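Local coordinates for sulfonate ABC transporter, periplasmic sulfonate-binding protein SsuA (Methylobacillus flagellatus, PDB 3UIF) that probably binds sulfonates or related sulfate esters in the periplasm and delivers them to an ABC transporter for uptake, at residues Asp4-Asn16 and Ile60-Tyr74. Residues are numbered along the deposited sequence; the frame is centred on the assembly and turned at random.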
# COMPACT_ATOMS: atom_id res chain seq x y z
N ASP A 4 -27.22 14.60 16.81
CA ASP A 4 -26.99 13.27 17.39
C ASP A 4 -26.10 12.39 16.50
O ASP A 4 -26.58 11.50 15.81
CB ASP A 4 -28.32 12.57 17.70
CG ASP A 4 -28.99 13.08 18.97
OD1 ASP A 4 -30.16 12.70 19.22
OD2 ASP A 4 -28.38 13.85 19.75
N LEU A 5 -24.80 12.62 16.53
CA LEU A 5 -23.89 11.94 15.61
C LEU A 5 -23.38 10.57 16.09
O LEU A 5 -23.24 10.34 17.30
CB LEU A 5 -22.72 12.87 15.23
CG LEU A 5 -23.12 14.21 14.60
CD1 LEU A 5 -21.98 15.20 14.68
CD2 LEU A 5 -23.62 14.06 13.17
N LYS A 6 -23.14 9.67 15.14
CA LYS A 6 -22.47 8.39 15.42
C LYS A 6 -20.96 8.57 15.28
O LYS A 6 -20.47 8.95 14.21
CB LYS A 6 -22.94 7.32 14.43
CG LYS A 6 -24.35 6.81 14.70
CD LYS A 6 -25.17 6.69 13.42
CE LYS A 6 -26.42 5.85 13.65
NZ LYS A 6 -27.44 6.09 12.59
N VAL A 7 -20.22 8.31 16.34
CA VAL A 7 -18.77 8.41 16.28
C VAL A 7 -18.20 7.16 15.63
O VAL A 7 -18.43 6.05 16.09
CB VAL A 7 -18.11 8.62 17.66
CG1 VAL A 7 -16.60 8.35 17.57
CG2 VAL A 7 -18.36 10.02 18.16
N VAL A 8 -17.47 7.36 14.54
CA VAL A 8 -16.79 6.26 13.89
C VAL A 8 -15.30 6.56 13.93
O VAL A 8 -14.83 7.58 13.42
CB VAL A 8 -17.33 6.02 12.48
CG1 VAL A 8 -16.50 4.99 11.73
CG2 VAL A 8 -18.78 5.55 12.56
N ARG A 9 -14.56 5.68 14.60
CA ARG A 9 -13.12 5.83 14.75
C ARG A 9 -12.41 5.22 13.57
O ARG A 9 -12.61 4.04 13.25
CB ARG A 9 -12.64 5.19 16.05
CG ARG A 9 -12.36 6.17 17.17
CD ARG A 9 -13.10 5.81 18.47
NE ARG A 9 -13.53 4.40 18.51
CZ ARG A 9 -14.33 3.88 19.45
NH1 ARG A 9 -14.80 4.62 20.44
NH2 ARG A 9 -14.66 2.59 19.38
N ILE A 10 -11.58 6.03 12.92
CA ILE A 10 -10.82 5.61 11.74
C ILE A 10 -9.33 5.88 11.89
O ILE A 10 -8.90 7.02 12.11
CB ILE A 10 -11.37 6.26 10.45
CG1 ILE A 10 -12.90 6.12 10.40
CG2 ILE A 10 -10.74 5.60 9.24
CD1 ILE A 10 -13.57 6.58 9.13
N ALA A 11 -8.54 4.82 11.78
CA ALA A 11 -7.08 4.92 11.90
C ALA A 11 -6.41 5.15 10.55
O ALA A 11 -6.89 4.69 9.52
CB ALA A 11 -6.52 3.68 12.57
N SER A 12 -5.29 5.86 10.58
CA SER A 12 -4.39 5.94 9.44
C SER A 12 -2.94 6.00 9.92
O SER A 12 -2.67 6.34 11.09
CB SER A 12 -4.69 7.19 8.63
OG SER A 12 -4.26 8.33 9.36
N VAL A 13 -2.00 5.69 9.03
CA VAL A 13 -0.59 5.87 9.33
C VAL A 13 -0.25 7.33 9.05
O VAL A 13 -0.58 7.82 7.97
CB VAL A 13 0.32 4.93 8.49
CG1 VAL A 13 1.79 5.19 8.80
CG2 VAL A 13 -0.03 3.47 8.77
N ALA A 14 0.38 8.00 10.01
CA ALA A 14 0.63 9.44 9.93
C ALA A 14 2.07 9.82 10.26
O ALA A 14 2.74 9.17 11.06
CB ALA A 14 -0.34 10.19 10.84
N THR A 15 2.54 10.91 9.65
CA THR A 15 3.92 11.37 9.82
C THR A 15 3.94 12.90 9.78
O THR A 15 3.42 13.50 8.83
CB THR A 15 4.86 10.83 8.70
OG1 THR A 15 4.58 9.45 8.43
CG2 THR A 15 6.34 10.98 9.09
N ASN A 16 4.55 13.53 10.78
CA ASN A 16 4.81 14.98 10.70
C ASN A 16 6.11 15.33 9.98
O ASN A 16 7.20 14.92 10.41
CB ASN A 16 4.77 15.63 12.08
CG ASN A 16 3.50 15.31 12.84
OD1 ASN A 16 2.49 14.90 12.24
ND2 ASN A 16 3.54 15.48 14.15
N ILE A 60 -2.83 0.56 15.94
CA ILE A 60 -3.87 0.13 14.98
C ILE A 60 -4.32 -1.31 15.17
O ILE A 60 -5.45 -1.53 15.58
CB ILE A 60 -3.54 0.44 13.50
CG1 ILE A 60 -3.24 1.93 13.30
CG2 ILE A 60 -4.71 0.02 12.63
CD1 ILE A 60 -2.75 2.31 11.90
N ASN A 61 -3.45 -2.29 14.90
CA ASN A 61 -3.82 -3.69 15.12
C ASN A 61 -4.42 -3.93 16.51
O ASN A 61 -5.38 -4.67 16.65
CB ASN A 61 -2.63 -4.62 14.90
CG ASN A 61 -2.31 -4.81 13.43
OD1 ASN A 61 -2.99 -4.27 12.57
ND2 ASN A 61 -1.27 -5.57 13.14
N GLU A 62 -3.85 -3.27 17.51
CA GLU A 62 -4.31 -3.35 18.90
C GLU A 62 -5.70 -2.72 19.14
O GLU A 62 -6.53 -3.30 19.87
CB GLU A 62 -3.27 -2.75 19.85
CG GLU A 62 -3.73 -2.56 21.28
CD GLU A 62 -4.26 -3.83 21.90
OE1 GLU A 62 -3.85 -4.92 21.44
OE2 GLU A 62 -5.09 -3.74 22.86
N GLY A 63 -5.92 -1.54 18.55
CA GLY A 63 -7.22 -0.86 18.60
C GLY A 63 -8.31 -1.69 17.95
O GLY A 63 -9.44 -1.78 18.46
N PHE A 64 -7.97 -2.31 16.83
CA PHE A 64 -8.83 -3.31 16.21
C PHE A 64 -9.12 -4.47 17.17
O PHE A 64 -10.28 -4.83 17.38
CB PHE A 64 -8.22 -3.83 14.92
CG PHE A 64 -8.50 -2.97 13.71
CD1 PHE A 64 -9.78 -2.50 13.45
CD2 PHE A 64 -7.48 -2.68 12.80
CE1 PHE A 64 -10.04 -1.74 12.32
CE2 PHE A 64 -7.74 -1.93 11.66
CZ PHE A 64 -9.02 -1.46 11.43
N ALA A 65 -8.07 -5.02 17.77
CA ALA A 65 -8.19 -6.17 18.68
C ALA A 65 -9.09 -5.90 19.89
O ALA A 65 -9.84 -6.77 20.31
CB ALA A 65 -6.80 -6.62 19.13
N SER A 66 -8.98 -4.71 20.47
CA SER A 66 -9.76 -4.33 21.66
C SER A 66 -11.10 -3.68 21.30
O SER A 66 -11.85 -3.27 22.19
CB SER A 66 -8.94 -3.39 22.54
OG SER A 66 -8.55 -2.24 21.82
N GLY A 67 -11.40 -3.60 20.01
CA GLY A 67 -12.60 -2.95 19.52
C GLY A 67 -12.64 -1.44 19.74
O GLY A 67 -13.72 -0.86 19.73
N LYS A 68 -11.48 -0.81 19.93
CA LYS A 68 -11.42 0.64 20.15
C LYS A 68 -11.25 1.44 18.86
O LYS A 68 -11.17 2.67 18.87
CB LYS A 68 -10.33 1.00 21.18
CG LYS A 68 -10.77 1.01 22.65
CD LYS A 68 -12.10 1.74 22.92
CE LYS A 68 -12.03 3.28 22.84
NZ LYS A 68 -11.71 3.91 24.15
N ILE A 69 -11.22 0.74 17.74
CA ILE A 69 -11.08 1.35 16.42
C ILE A 69 -12.04 0.60 15.53
O ILE A 69 -12.27 -0.59 15.76
CB ILE A 69 -9.64 1.22 15.89
CG1 ILE A 69 -8.73 2.21 16.62
CG2 ILE A 69 -9.56 1.43 14.39
CD1 ILE A 69 -7.25 1.93 16.47
N ASP A 70 -12.61 1.27 14.53
CA ASP A 70 -13.64 0.65 13.72
C ASP A 70 -13.17 0.41 12.30
O ASP A 70 -13.45 -0.63 11.72
CB ASP A 70 -14.89 1.52 13.72
CG ASP A 70 -15.36 1.83 15.13
OD1 ASP A 70 -15.37 0.92 15.97
OD2 ASP A 70 -15.72 2.99 15.39
N PHE A 71 -12.45 1.39 11.77
CA PHE A 71 -11.91 1.34 10.43
C PHE A 71 -10.46 1.74 10.46
O PHE A 71 -10.04 2.46 11.37
CB PHE A 71 -12.66 2.31 9.53
CG PHE A 71 -14.04 1.85 9.20
CD1 PHE A 71 -14.27 1.04 8.11
CD2 PHE A 71 -15.11 2.22 10.01
CE1 PHE A 71 -15.55 0.62 7.81
CE2 PHE A 71 -16.39 1.79 9.73
CZ PHE A 71 -16.62 0.99 8.63
N GLY A 72 -9.72 1.31 9.45
CA GLY A 72 -8.30 1.62 9.36
C GLY A 72 -7.85 1.70 7.92
O GLY A 72 -8.04 0.77 7.15
N ILE A 73 -7.26 2.82 7.56
CA ILE A 73 -6.72 2.98 6.23
C ILE A 73 -5.21 2.81 6.25
O ILE A 73 -4.47 3.74 6.58
CB ILE A 73 -7.12 4.33 5.61
CG1 ILE A 73 -8.65 4.50 5.65
CG2 ILE A 73 -6.60 4.37 4.17
CD1 ILE A 73 -9.15 5.91 5.41
N TYR A 74 -4.77 1.61 5.89
CA TYR A 74 -3.35 1.31 5.88
C TYR A 74 -3.07 0.14 4.96
O TYR A 74 -3.96 -0.28 4.22
CB TYR A 74 -2.81 1.15 7.32
CG TYR A 74 -3.28 -0.04 8.14
CD1 TYR A 74 -2.48 -0.53 9.18
CD2 TYR A 74 -4.49 -0.69 7.89
CE1 TYR A 74 -2.87 -1.61 9.95
CE2 TYR A 74 -4.89 -1.78 8.66
CZ TYR A 74 -4.07 -2.23 9.69
OH TYR A 74 -4.45 -3.31 10.47
O HOH W 1 -2.46 5.38 6.36
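Ile10 and Ala11 of strand 6-16 pair in parallel with Phe71 and Gly72 of strand 71-74, the two short axes 4.4 Å apart and 17° from parallel. Helix 60-65, nearly antiparallel to the first strand, ends the helix of a beta-alpha-beta crossover from strand 44-51 to 71-75 with strand 6-17 between them, as expected for a lobe of a type 2 periplasmic binding protein; a Schellman motif at Gly67 closes it. Ala11 N donates to Phe71 O and Ala11 O accepts from Ile73 N (2.7 Å); farther on, a water bridges Val13 N and Ile73 O. Arg9 O receives both Phe71 N and Asp70 N. Asp70 OD2 in turn takes Arg9 N at 3.0 Å, met on the anti side and 30° out of the carboxylate plane. The Arg9 chain, kinked about its CB-CG and CG-CD bonds, brings its guanidinium beside the Gly67 and Lys68 carbonyls; Lys68 CE lies over one face, toward the rim. The salt bridge from Arg9 NH2 to Asp70 OD1 is long (3.9 Å), and Arg207 is the stronger partner. With an alanine in place of Arg9, the Lys68 carbonyl would probably lose its cover and Asp70 OD1 its second countercharge. On the sheet face toward the helix, Ala11 CB meets Ile60 CG1 at 3.8 Å. On the other, Ile10 CG2 rests against Phe71 CB, while Val8 CG1, anti to its own N (chi1 173°), reaches Phe71 CD2 at 3.5 Å.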